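Local coordinates for protein DNA-binding response regulator, merR family (Colwellia psychrerythraea, PDB 3CNB) that probably acts as a DNA-binding response regulator, this chain being its CheY-like signal receiver domain, which probably takes up a phosphoryl group on an aspartate, at residues I13-K18 / I88-A93; A21-Q26 / L115-L120; V58-M63 / F70-R75. All blocks are in the same frame, centred on the assembly; numbering follows the deposited sequence.

Contact 1: I13-K18 / I88-A93; sequences IIEDDK and IAMTGA
Met-90 reaches across from strand 86-91 and sets its terminal methyl against the carboxylate of Glu-15, just past the end of strand 10-14. The touching pair is Met-90 CE and Glu-15 OE2, 3.6 Å apart, and the two side chains cross at about a right angle. Strand 57-61 runs between these strands in the sheet, so the backbones stay well apart, with CA of Glu-15 9.2 Å from CA of Met-90. The thioether spans this gap: it leaves the backbone extended (chi2 180°), then bends at chi3 (-86°) to present CE, which also lies 4.2 Å from Ile-14 O. Glu-15 has CG anti to N and a bend at chi2 that brings the carboxylate over toward Met-90. Its OE1 accepts from Asp-17 N at 3.1 Å through the anti lone pair, nearly straight at 159°. This is the acidic pocket of a receiver domain, at the C-terminal ends of the strands: Asp-61, the predicted phosphorylation site, brings its OD2 close to Glu-15 OE1. Asp-16 accepts from Val-65 N; Leu-24 touches Met-90 and Phe-20 touches Glu-15, both from helix 18-31. With a thioether methyl against one oxygen of a buried carboxylate, OE2 gains an apolar neighbour and no hydrogen bond from Met-90; the polar partners are Lys-113, in a salt bridge to OE2, and Asp-17 N at OE1.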
ATOM      1  N   ILE A  13      -5.489  -1.184  -2.348  1.00 16.21           N
ATOM      2  CA  ILE A  13      -4.322  -1.556  -3.131  1.00 19.70           C
ATOM      3  C   ILE A  13      -4.219  -0.653  -4.344  1.00 23.88           C
ATOM      4  O   ILE A  13      -5.130  -0.621  -5.169  1.00 25.95           O
ATOM      5  CB  ILE A  13      -4.381  -3.055  -3.598  1.00 16.64           C
ATOM      6  CG1 ILE A  13      -4.318  -3.999  -2.401  1.00 26.18           C
ATOM      7  CG2 ILE A  13      -3.254  -3.395  -4.603  1.00 25.86           C
ATOM      8  CD1 ILE A  13      -4.935  -5.346  -2.705  1.00 16.80           C
ATOM      9  N   ILE A  14      -3.124   0.062  -4.448  1.00 24.15           N
ATOM     10  CA  ILE A  14      -2.816   0.883  -5.579  1.00 18.70           C
ATOM     11  C   ILE A  14      -1.790   0.229  -6.476  1.00 27.45           C
ATOM     12  O   ILE A  14      -0.649   0.178  -6.158  1.00 30.54           O
ATOM     13  CB  ILE A  14      -2.336   2.233  -5.135  1.00 19.08           C
ATOM     14  CG1 ILE A  14      -3.433   2.979  -4.400  1.00 22.07           C
ATOM     15  CG2 ILE A  14      -1.859   3.003  -6.267  1.00 26.41           C
ATOM     16  CD1 ILE A  14      -3.005   4.030  -3.531  1.00 18.97           C
ATOM     17  N   GLU A  15      -2.227  -0.248  -7.623  1.00 27.83           N
ATOM     18  CA  GLU A  15      -1.445  -1.128  -8.468  1.00 27.73           C
ATOM     19  C   GLU A  15      -1.996  -1.284  -9.896  1.00 27.46           C
ATOM     20  O   GLU A  15      -3.067  -1.750 -10.065  1.00 32.72           O
ATOM     21  CB  GLU A  15      -1.377  -2.482  -7.793  1.00 26.35           C
ATOM     22  CG  GLU A  15      -0.703  -3.576  -8.536  1.00 26.27           C
ATOM     23  CD  GLU A  15       0.728  -3.310  -8.782  1.00 32.29           C
ATOM     24  OE1 GLU A  15       1.083  -3.132  -9.919  1.00 37.79           O
ATOM     25  OE2 GLU A  15       1.493  -3.243  -7.864  1.00 30.37           O
ATOM     26  N   ASP A  16      -1.241  -0.932 -10.919  1.00 33.76           N
ATOM     27  CA  ASP A  16      -1.734  -1.070 -12.283  1.00 40.10           C
ATOM     28  C   ASP A  16      -1.578  -2.409 -12.949  1.00 41.82           C
ATOM     29  O   ASP A  16      -2.188  -2.648 -13.944  1.00 40.73           O
ATOM     30  CB  ASP A  16      -1.371   0.083 -13.229  1.00 40.88           C
ATOM     31  CG  ASP A  16       0.083   0.368 -13.272  1.00 41.53           C
ATOM     32  OD1 ASP A  16       0.805  -0.354 -12.614  1.00 57.73           O
ATOM     33  OD2 ASP A  16       0.518   1.287 -13.935  1.00 33.90           O
ATOM     34  N   ASP A  17      -0.770  -3.282 -12.372  1.00 41.29           N
ATOM     35  CA  ASP A  17      -0.638  -4.660 -12.845  1.00 36.27           C
ATOM     36  C   ASP A  17      -1.834  -5.459 -12.337  1.00 37.85           C
ATOM     37  O   ASP A  17      -1.922  -5.767 -11.152  1.00 38.64           O
ATOM     38  CB  ASP A  17       0.687  -5.253 -12.359  1.00 41.32           C
ATOM     39  CG  ASP A  17       1.008  -6.618 -12.965  1.00 44.36           C
ATOM     40  OD1 ASP A  17       0.110  -7.342 -13.441  1.00 40.09           O
ATOM     41  OD2 ASP A  17       2.201  -6.977 -12.936  1.00 50.34           O
ATOM     42  N   LYS A  18      -2.736  -5.808 -13.254  1.00 35.86           N
ATOM     43  CA  LYS A  18      -3.989  -6.488 -12.941  1.00 37.95           C
ATOM     44  C   LYS A  18      -3.823  -7.875 -12.314  1.00 38.32           C
ATOM     45  O   LYS A  18      -4.479  -8.178 -11.319  1.00 40.65           O
ATOM     46  CB  LYS A  18      -4.842  -6.609 -14.203  1.00 43.09           C
ATOM     47  CG  LYS A  18      -6.316  -6.310 -14.013  1.00 50.59           C
ATOM     48  CD  LYS A  18      -7.117  -7.504 -13.527  1.00 56.41           C
ATOM     49  CE  LYS A  18      -8.612  -7.210 -13.599  1.00 55.30           C
ATOM     50  NZ  LYS A  18      -9.430  -8.287 -12.988  1.00 52.53           N
ATOM     51  N   ILE A  88       2.225   0.757   3.103  1.00 19.99           N
ATOM     52  CA  ILE A  88       3.278  -0.176   2.741  1.00 22.50           C
ATOM     53  C   ILE A  88       3.619   0.003   1.269  1.00 21.24           C
ATOM     54  O   ILE A  88       2.809  -0.307   0.400  1.00 21.95           O
ATOM     55  CB  ILE A  88       2.851  -1.642   3.066  1.00 23.18           C
ATOM     56  CG1 ILE A  88       2.632  -1.793   4.585  1.00 27.99           C
ATOM     57  CG2 ILE A  88       3.910  -2.640   2.611  1.00 17.10           C
ATOM     58  CD1 ILE A  88       1.976  -3.070   4.989  1.00 24.92           C
ATOM     59  N   ALA A  89       4.822   0.498   0.987  1.00 20.88           N
ATOM     60  CA  ALA A  89       5.269   0.640  -0.395  1.00 22.23           C
ATOM     61  C   ALA A  89       5.701  -0.690  -1.027  1.00 18.94           C
ATOM     62  O   ALA A  89       6.172  -1.591  -0.345  1.00 25.81           O
ATOM     63  CB  ALA A  89       6.399   1.663  -0.495  1.00 19.30           C
ATOM     64  N   MET A  90       5.528  -0.787  -2.345  1.00 19.19           N
ATOM     65  CA  MET A  90       6.036  -1.893  -3.155  1.00 22.86           C
ATOM     66  C   MET A  90       6.709  -1.277  -4.384  1.00 27.19           C
ATOM     67  O   MET A  90       6.260  -0.244  -4.877  1.00 25.76           O
ATOM     68  CB  MET A  90       4.901  -2.808  -3.648  1.00 22.15           C
ATOM     69  CG  MET A  90       3.755  -3.043  -2.695  1.00 26.03           C
ATOM     70  SD  MET A  90       2.529  -4.113  -3.422  1.00 14.06           S
ATOM     71  CE  MET A  90       1.510  -2.943  -4.323  1.00 19.84           C
ATOM     72  N   THR A  91       7.770  -1.905  -4.879  1.00 26.88           N
ATOM     73  CA  THR A  91       8.471  -1.436  -6.087  1.00 30.30           C
ATOM     74  C   THR A  91       9.247  -2.568  -6.769  1.00 33.98           C
ATOM     75  O   THR A  91       9.591  -3.552  -6.130  1.00 35.07           O
ATOM     76  CB  THR A  91       9.385  -0.191  -5.818  1.00 28.08           C
ATOM     77  OG1 THR A  91       9.776   0.390  -7.065  1.00 27.76           O
ATOM     78  CG2 THR A  91      10.632  -0.533  -4.991  1.00 21.85           C
ATOM     79  N   GLY A  92       9.488  -2.437  -8.072  1.00 42.44           N
ATOM     80  CA  GLY A  92      10.285  -3.411  -8.823  1.00 42.53           C
ATOM     81  C   GLY A  92      11.733  -3.335  -8.388  1.00 53.52           C
ATOM     82  O   GLY A  92      12.159  -4.060  -7.481  1.00 53.71           O
ATOM     83  N   ALA A  93      12.489  -2.439  -9.014  1.00 55.47           N
ATOM     84  CA  ALA A  93      13.887  -2.249  -8.641  1.00 61.68           C
ATOM     85  C   ALA A  93      14.034  -1.482  -7.311  1.00 62.53           C
ATOM     86  O   ALA A  93      13.978  -0.245  -7.291  1.00 65.58           O
ATOM     87  CB  ALA A  93      14.664  -1.561  -9.779  1.00 60.91           C
TER

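Contact 2: A21-Q26 / L115-L120; sequences ADMLTQ and LNFTLL
Leu-24 of helix 18-31 pushes one methyl, CD1, into the angle between Phe-117 and Leu-120 of helix 117-129. From Leu-24 CD1 it is 3.8 Å to CD2 of Leu-120, and the two leucines cross at about a right angle; CE1 of the Phe-117 ring lies 4.1 Å from the same CD1 and is met obliquely. Both leucines have the same shape, CG anti to the backbone N (chi1 -175° for Leu-24, 175° for Leu-120) and chi2 near +60°, which sends one methyl of each into the interface. Leu-24 turns its other methyl, CD2, to the sheet, where it packs on Ile-13 and Met-90. Phe-117 instead keeps CG beside its backbone N and leans toward helix 18-31. Met-23 meets the same ring obliquely: chi1 near anti brings CG to 4.2 Å from Phe-117 CZ, and the extended chi2 carries SD to 5.1 Å from the ring centroid in a Met-aromatic contact. In the alternating beta-alpha fold of receiver domains, these are the first and last helices, side by side on one face of the central parallel sheet. Leu-115, in the turn before helix 117-129, covers a face of the phenyl ring, its CD2 sitting 3.7 Å above the plane, over the centre. Phe-27 meets the ring edge-to-face, and Phe-20 also touches it. The start of helix 117-129 is fixed by Asn-116 at the N-cap: its OD1 accepts from Leu-119 N at 3.2 Å, the N-H pointing almost straight at the oxygen from above the carbonyl plane. On the opposing helix, Ala-21 O accepts from the backbone N of Thr-25.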
ATOM      1  N   ALA A  21      -2.329  -7.443  -8.888  1.00 26.88           N
ATOM      2  CA  ALA A  21      -3.329  -6.827  -8.016  1.00 29.35           C
ATOM      3  C   ALA A  21      -4.374  -7.825  -7.542  1.00 26.66           C
ATOM      4  O   ALA A  21      -4.864  -7.712  -6.415  1.00 30.90           O
ATOM      5  CB  ALA A  21      -4.015  -5.632  -8.709  1.00 27.39           C
ATOM      6  N   ASP A  22      -4.717  -8.791  -8.398  1.00 25.55           N
ATOM      7  CA  ASP A  22      -5.719  -9.809  -8.060  1.00 27.00           C
ATOM      8  C   ASP A  22      -5.107 -10.852  -7.127  1.00 22.39           C
ATOM      9  O   ASP A  22      -5.802 -11.419  -6.287  1.00 23.91           O
ATOM     10  CB  ASP A  22      -6.265 -10.514  -9.315  1.00 36.64           C
ATOM     11  CG  ASP A  22      -7.119  -9.595 -10.215  1.00 42.34           C
ATOM     12  OD1 ASP A  22      -7.351  -8.411  -9.875  1.00 43.40           O
ATOM     13  OD2 ASP A  22      -7.544 -10.078 -11.291  1.00 53.27           O
ATOM     14  N   MET A  23      -3.809 -11.105  -7.299  1.00 24.63           N
ATOM     15  CA  MET A  23      -3.079 -12.064  -6.463  1.00 27.39           C
ATOM     16  C   MET A  23      -2.858 -11.515  -5.056  1.00 21.31           C
ATOM     17  O   MET A  23      -3.145 -12.199  -4.063  1.00 24.36           O
ATOM     18  CB  MET A  23      -1.744 -12.471  -7.108  1.00 22.14           C
ATOM     19  CG  MET A  23      -0.709 -13.026  -6.111  1.00 35.92           C
ATOM     20  SD  MET A  23       0.808 -13.644  -6.838  1.00 35.83           S
ATOM     21  CE  MET A  23       0.070 -14.727  -8.094  1.00 36.04           C
ATOM     22  N   LEU A  24      -2.363 -10.279  -4.979  1.00 22.90           N
ATOM     23  CA  LEU A  24      -2.246  -9.570  -3.703  1.00 17.17           C
ATOM     24  C   LEU A  24      -3.587  -9.467  -2.987  1.00 20.26           C
ATOM     25  O   LEU A  24      -3.664  -9.617  -1.769  1.00 21.12           O
ATOM     26  CB  LEU A  24      -1.636  -8.178  -3.918  1.00 25.23           C
ATOM     27  CG  LEU A  24      -1.325  -7.330  -2.679  1.00 28.24           C
ATOM     28  CD1 LEU A  24      -0.391  -8.060  -1.719  1.00 29.71           C
ATOM     29  CD2 LEU A  24      -0.728  -6.013  -3.087  1.00 25.53           C
ATOM     30  N   THR A  25      -4.657  -9.222  -3.744  1.00 23.62           N
ATOM     31  CA  THR A  25      -6.002  -9.104  -3.165  1.00 21.20           C
ATOM     32  C   THR A  25      -6.428 -10.436  -2.581  1.00 22.82           C
ATOM     33  O   THR A  25      -6.935 -10.481  -1.460  1.00 25.35           O
ATOM     34  CB  THR A  25      -7.074  -8.642  -4.223  1.00 22.59           C
ATOM     35  OG1 THR A  25      -6.718  -7.344  -4.714  1.00 21.43           O
ATOM     36  CG2 THR A  25      -8.457  -8.564  -3.604  1.00 15.06           C
ATOM     37  N   GLN A  26      -6.200 -11.510  -3.336  1.00 24.42           N
ATOM     38  CA  GLN A  26      -6.584 -12.856  -2.903  1.00 25.78           C
ATOM     39  C   GLN A  26      -5.805 -13.295  -1.672  1.00 26.80           C
ATOM     40  O   GLN A  26      -6.375 -13.844  -0.736  1.00 30.30           O
ATOM     41  CB  GLN A  26      -6.339 -13.856  -4.028  1.00 23.38           C
ATOM     42  CG  GLN A  26      -6.916 -15.236  -3.771  1.00 24.59           C
ATOM     43  CD  GLN A  26      -8.390 -15.210  -3.534  1.00 30.79           C
ATOM     44  OE1 GLN A  26      -9.163 -14.841  -4.410  1.00 33.93           O
ATOM     45  NE2 GLN A  26      -8.799 -15.611  -2.342  1.00 30.31           N
ATOM     46  N   LEU A 115       7.491  -9.996  -4.736  1.00 31.66           N
ATOM     47  CA  LEU A 115       7.198  -9.740  -3.337  1.00 31.28           C
ATOM     48  C   LEU A 115       7.424 -10.974  -2.464  1.00 26.19           C
ATOM     49  O   LEU A 115       7.012 -12.062  -2.828  1.00 28.46           O
ATOM     50  CB  LEU A 115       5.759  -9.254  -3.234  1.00 32.78           C
ATOM     51  CG  LEU A 115       5.341  -8.536  -1.962  1.00 42.96           C
ATOM     52  CD1 LEU A 115       4.448  -7.400  -2.323  1.00 41.49           C
ATOM     53  CD2 LEU A 115       4.650  -9.502  -1.012  1.00 46.98           C
ATOM     54  N   ASN A 116       8.099 -10.809  -1.330  1.00 19.04           N
ATOM     55  CA  ASN A 116       8.248 -11.915  -0.382  1.00 21.73           C
ATOM     56  C   ASN A 116       6.974 -12.007   0.466  1.00 21.05           C
ATOM     57  O   ASN A 116       6.781 -11.236   1.402  1.00 20.91           O
ATOM     58  CB  ASN A 116       9.480 -11.718   0.502  1.00 22.65           C
ATOM     59  CG  ASN A 116       9.832 -12.975   1.318  1.00 27.49           C
ATOM     60  OD1 ASN A 116       8.962 -13.688   1.788  1.00 29.72           O
ATOM     61  ND2 ASN A 116      11.115 -13.241   1.467  1.00 28.69           N
ATOM     62  N   PHE A 117       6.098 -12.946   0.112  1.00 20.42           N
ATOM     63  CA  PHE A 117       4.816 -13.090   0.784  1.00 19.73           C
ATOM     64  C   PHE A 117       4.888 -13.652   2.224  1.00 23.07           C
ATOM     65  O   PHE A 117       4.006 -13.396   3.025  1.00 24.49           O
ATOM     66  CB  PHE A 117       3.860 -13.907  -0.089  1.00 22.27           C
ATOM     67  CG  PHE A 117       3.269 -13.125  -1.231  1.00 22.36           C
ATOM     68  CD1 PHE A 117       2.107 -12.396  -1.053  1.00 23.94           C
ATOM     69  CD2 PHE A 117       3.876 -13.127  -2.484  1.00 31.82           C
ATOM     70  CE1 PHE A 117       1.545 -11.674  -2.100  1.00 27.77           C
ATOM     71  CE2 PHE A 117       3.329 -12.408  -3.544  1.00 27.09           C
ATOM     72  CZ  PHE A 117       2.162 -11.680  -3.353  1.00 26.97           C
ATOM     73  N   THR A 118       5.925 -14.418   2.547  1.00 18.94           N
ATOM     74  CA  THR A 118       6.179 -14.800   3.958  1.00 18.45           C
ATOM     75  C   THR A 118       6.463 -13.577   4.852  1.00 21.58           C
ATOM     76  O   THR A 118       5.864 -13.393   5.924  1.00 22.69           O
ATOM     77  CB  THR A 118       7.365 -15.776   4.035  1.00 18.69           C
ATOM     78  OG1 THR A 118       7.021 -16.963   3.321  1.00 27.03           O
ATOM     79  CG2 THR A 118       7.720 -16.152   5.485  1.00 24.01           C
ATOM     80  N   LEU A 119       7.382 -12.740   4.405  1.00 19.22           N
ATOM     81  CA  LEU A 119       7.650 -11.496   5.119  1.00 18.77           C
ATOM     82  C   LEU A 119       6.421 -10.558   5.199  1.00 25.98           C
ATOM     83  O   LEU A 119       6.126 -10.000   6.255  1.00 24.23           O
ATOM     84  CB  LEU A 119       8.836 -10.808   4.472  1.00 14.62           C
ATOM     85  CG  LEU A 119       9.294  -9.453   5.037  1.00 22.45           C
ATOM     86  CD1 LEU A 119       9.615  -9.505   6.548  1.00 18.97           C
ATOM     87  CD2 LEU A 119      10.483  -8.952   4.230  1.00 23.05           C
ATOM     88  N   LEU A 120       5.694 -10.417   4.093  1.00 21.45           N
ATOM     89  CA  LEU A 120       4.484  -9.599   4.079  1.00 19.92           C
ATOM     90  C   LEU A 120       3.414 -10.072   5.045  1.00 17.88           C
ATOM     91  O   LEU A 120       2.823  -9.259   5.747  1.00 26.68           O
ATOM     92  CB  LEU A 120       3.904  -9.496   2.663  1.00 11.53           C
ATOM     93  CG  LEU A 120       2.555  -8.747   2.596  1.00 26.33           C
ATOM     94  CD1 LEU A 120       2.770  -7.214   2.801  1.00 22.16           C
ATOM     95  CD2 LEU A 120       1.761  -9.041   1.316  1.00 19.84           C
TER

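Contact 3: V58-M63 / F70-R75; sequences VMLDLM and FSICHR
Leu-60 and Leu-62 point from the C-terminal part of strand 57-61 and the turn beyond it at helix 69-77, the first step of the beta-alpha-beta unit that strand 86-91 completes. Leu-60 is splayed between two helix residues. Its CD1 lies 3.9 Å from CG2 of Ile-72, the two chains crossing at a slant, while its CD2 rests 3.8 Å from CB of Cys-73. The leucine fits its two methyls against Ile-72 and Cys-73: CG, anti to the backbone N (chi1 179°), extends toward the helix, and chi2 then sets one methyl against each residue. Ile-72 offers only its CG2 branch; the ethyl arm leads away. Cys-73 meets the leucine through CB, and its side chain also packs on Val-87 and Ile-102. Asp-61, between the two leucines, takes no part across the contact; its OD1 forms a salt bridge with Lys-113. One turn earlier in the helix, Phe-70 stands about perpendicular to Leu-62, also touches Ile-102 and makes a cation-pi contact with Arg-101. The approach to its ring is oblique: CD1 of Leu-62 sits 3.8 Å from Phe-70 CZ and 4.1 Å from its CE1.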
ATOM      1  N   VAL A  58      -2.888   1.131   3.121  1.00 22.09           N
ATOM      2  CA  VAL A  58      -2.683   1.155   1.657  1.00 21.67           C
ATOM      3  C   VAL A  58      -1.385   0.515   1.205  1.00 15.30           C
ATOM      4  O   VAL A  58      -0.289   0.821   1.711  1.00 19.61           O
ATOM      5  CB  VAL A  58      -2.915   2.549   0.894  1.00 21.79           C
ATOM      6  CG1 VAL A  58      -3.830   3.510   1.629  1.00 21.78           C
ATOM      7  CG2 VAL A  58      -1.617   3.204   0.396  1.00 26.19           C
ATOM      8  N   MET A  59      -1.541  -0.387   0.245  1.00 14.60           N
ATOM      9  CA  MET A  59      -0.436  -0.999  -0.450  1.00 21.89           C
ATOM     10  C   MET A  59      -0.186  -0.145  -1.684  1.00 19.53           C
ATOM     11  O   MET A  59      -1.030  -0.053  -2.575  1.00 20.91           O
ATOM     12  CB  MET A  59      -0.773  -2.451  -0.824  1.00 19.21           C
ATOM     13  CG  MET A  59      -1.326  -3.292   0.348  1.00 26.32           C
ATOM     14  SD  MET A  59      -0.081  -3.834   1.536  1.00 17.87           S
ATOM     15  CE  MET A  59       0.956  -4.809   0.487  1.00 24.63           C
ATOM     16  N   LEU A  60       0.987   0.462  -1.727  1.00 20.83           N
ATOM     17  CA  LEU A  60       1.310   1.475  -2.715  1.00 22.34           C
ATOM     18  C   LEU A  60       2.423   1.040  -3.676  1.00 20.46           C
ATOM     19  O   LEU A  60       3.594   0.929  -3.291  1.00 22.00           O
ATOM     20  CB  LEU A  60       1.711   2.767  -1.980  1.00 23.15           C
ATOM     21  CG  LEU A  60       2.136   3.995  -2.802  1.00 30.50           C
ATOM     22  CD1 LEU A  60       0.953   4.568  -3.544  1.00 20.45           C
ATOM     23  CD2 LEU A  60       2.763   5.043  -1.928  1.00 17.55           C
ATOM     24  N   ASP A  61       2.069   0.804  -4.934  1.00 20.04           N
ATOM     25  CA  ASP A  61       3.073   0.520  -5.952  1.00 26.66           C
ATOM     26  C   ASP A  61       3.718   1.833  -6.426  1.00 29.35           C
ATOM     27  O   ASP A  61       3.041   2.705  -6.973  1.00 34.83           O
ATOM     28  CB  ASP A  61       2.438  -0.275  -7.099  1.00 29.62           C
ATOM     29  CG  ASP A  61       3.413  -0.603  -8.224  1.00 41.65           C
ATOM     30  OD1 ASP A  61       4.609  -0.858  -7.968  1.00 46.35           O
ATOM     31  OD2 ASP A  61       2.961  -0.633  -9.389  1.00 62.07           O
ATOM     32  N   LEU A  62       5.028   1.953  -6.213  1.00 25.97           N
ATOM     33  CA  LEU A  62       5.802   3.134  -6.594  1.00 29.92           C
ATOM     34  C   LEU A  62       6.168   3.213  -8.090  1.00 37.00           C
ATOM     35  O   LEU A  62       6.993   4.051  -8.496  1.00 40.70           O
ATOM     36  CB  LEU A  62       7.097   3.213  -5.773  1.00 25.85           C
ATOM     37  CG  LEU A  62       7.094   3.189  -4.255  1.00 26.17           C
ATOM     38  CD1 LEU A  62       8.501   3.447  -3.703  1.00 26.11           C
ATOM     39  CD2 LEU A  62       6.097   4.222  -3.763  1.00 26.79           C
ATOM     40  N   MET A  63       5.599   2.332  -8.904  1.00 35.45           N
ATOM     41  CA  MET A  63       5.927   2.316 -10.320  1.00 35.68           C
ATOM     42  C   MET A  63       4.667   2.298 -11.156  1.00 37.12           C
ATOM     43  O   MET A  63       4.704   1.917 -12.332  1.00 34.90           O
ATOM     44  CB  MET A  63       6.827   1.126 -10.652  1.00 42.77           C
ATOM     45  CG  MET A  63       8.217   1.214 -10.026  1.00 37.19           C
ATOM     46  SD  MET A  63       9.434   0.258 -10.897  1.00 42.84           S
ATOM     47  CE  MET A  63       8.509  -1.248 -11.236  1.00 45.19           C
ATOM     48  N   PHE A  70       5.987   8.625  -4.391  1.00 25.43           N
ATOM     49  CA  PHE A  70       6.654   9.319  -3.284  1.00 21.23           C
ATOM     50  C   PHE A  70       5.831  10.498  -2.787  1.00 22.49           C
ATOM     51  O   PHE A  70       5.644  10.697  -1.575  1.00 22.58           O
ATOM     52  CB  PHE A  70       8.046   9.762  -3.722  1.00 24.69           C
ATOM     53  CG  PHE A  70       8.953   8.611  -4.075  1.00 28.93           C
ATOM     54  CD1 PHE A  70       9.741   8.000  -3.095  1.00 26.47           C
ATOM     55  CD2 PHE A  70       9.004   8.126  -5.374  1.00 24.36           C
ATOM     56  CE1 PHE A  70      10.576   6.921  -3.422  1.00 21.94           C
ATOM     57  CE2 PHE A  70       9.822   7.066  -5.712  1.00 30.27           C
ATOM     58  CZ  PHE A  70      10.610   6.451  -4.740  1.00 27.68           C
ATOM     59  N   SER A  71       5.283  11.236  -3.749  1.00 22.17           N
ATOM     60  CA  SER A  71       4.419  12.374  -3.500  1.00 26.65           C
ATOM     61  C   SER A  71       3.086  11.955  -2.857  1.00 20.19           C
ATOM     62  O   SER A  71       2.622  12.584  -1.895  1.00 26.41           O
ATOM     63  CB  SER A  71       4.163  13.092  -4.845  1.00 27.79           C
ATOM     64  OG  SER A  71       4.075  14.486  -4.656  1.00 42.55           O
ATOM     65  N   ILE A  72       2.478  10.906  -3.417  1.00 18.20           N
ATOM     66  CA  ILE A  72       1.228  10.321  -2.936  1.00 17.46           C
ATOM     67  C   ILE A  72       1.379   9.858  -1.475  1.00 24.76           C
ATOM     68  O   ILE A  72       0.529  10.156  -0.622  1.00 25.78           O
ATOM     69  CB  ILE A  72       0.779   9.154  -3.845  1.00 20.34           C
ATOM     70  CG1 ILE A  72      -0.050   9.685  -5.019  1.00 28.37           C
ATOM     71  CG2 ILE A  72      -0.217   8.237  -3.119  1.00 19.80           C
ATOM     72  CD1 ILE A  72       0.675  10.306  -6.155  1.00 37.00           C
ATOM     73  N   CYS A  73       2.476   9.165  -1.188  1.00 24.09           N
ATOM     74  CA  CYS A  73       2.780   8.730   0.188  1.00 21.68           C
ATOM     75  C   CYS A  73       2.912   9.912   1.144  1.00 21.81           C
ATOM     76  O   CYS A  73       2.345   9.910   2.236  1.00 25.50           O
ATOM     77  CB  CYS A  73       4.071   7.917   0.224  1.00 24.03           C
ATOM     78  SG  CYS A  73       4.479   7.263   1.875  1.00 21.96           S
ATOM     79  N   HIS A  74       3.660  10.923   0.722  1.00 20.96           N
ATOM     80  CA  HIS A  74       3.792  12.148   1.490  1.00 24.62           C
ATOM     81  C   HIS A  74       2.438  12.804   1.750  1.00 20.91           C
ATOM     82  O   HIS A  74       2.133  13.150   2.897  1.00 22.58           O
ATOM     83  CB  HIS A  74       4.722  13.113   0.758  1.00 33.77           C
ATOM     84  CG  HIS A  74       4.970  14.388   1.495  1.00 35.61           C
ATOM     85  ND1 HIS A  74       5.281  14.423   2.837  1.00 41.12           N
ATOM     86  CD2 HIS A  74       4.979  15.672   1.071  1.00 42.43           C
ATOM     87  CE1 HIS A  74       5.460  15.676   3.210  1.00 40.18           C
ATOM     88  NE2 HIS A  74       5.291  16.452   2.155  1.00 46.45           N
ATOM     89  N   ARG A  75       1.614  12.941   0.706  1.00 22.94           N
ATOM     90  CA  ARG A  75       0.237  13.482   0.866  1.00 21.58           C
ATOM     91  C   ARG A  75      -0.624  12.675   1.830  1.00 22.13           C
ATOM     92  O   ARG A  75      -1.384  13.260   2.589  1.00 23.31           O
ATOM     93  CB  ARG A  75      -0.497  13.622  -0.490  1.00 25.74           C
ATOM     94  CG  ARG A  75      -1.964  14.126  -0.411  1.00 26.53           C
ATOM     95  CD  ARG A  75      -2.983  12.965  -0.486  1.00 31.21           C
ATOM     96  NE  ARG A  75      -4.369  13.415  -0.303  1.00 37.42           N
ATOM     97  CZ  ARG A  75      -5.035  13.412   0.850  1.00 39.24           C
ATOM     98  NH1 ARG A  75      -4.465  12.960   1.957  1.00 38.51           N
ATOM     99  NH2 ARG A  75      -6.284  13.852   0.894  1.00 33.87           N
TER

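Overall arrangement
Contacts 1 and 3 reach the five-stranded parallel sheet of the receiver domain; contact 2 joins two helices packed on one face of it. Contact 1 lies at the C-terminal ends of strands 10-14 and 86-91, with strand 57-61 of contact 3 between them, probably hydrogen-bonded to both. Its centre is about 10 Å from that of contact 2 and about 9 Å from that of contact 3. Contacts 2 and 3, about 17 Å apart between centres, lie on opposite sides of the chain's centre, yet Met-59 CE touches Leu-24 and Leu-120 from the sheet. Along the chain, contacts 1 and 2 alternate and contact 3 is nested inside both. Contact 2 brings first and last helices together; contacts 1 and 3 meet near the predicted phosphorylation site, Asp-61.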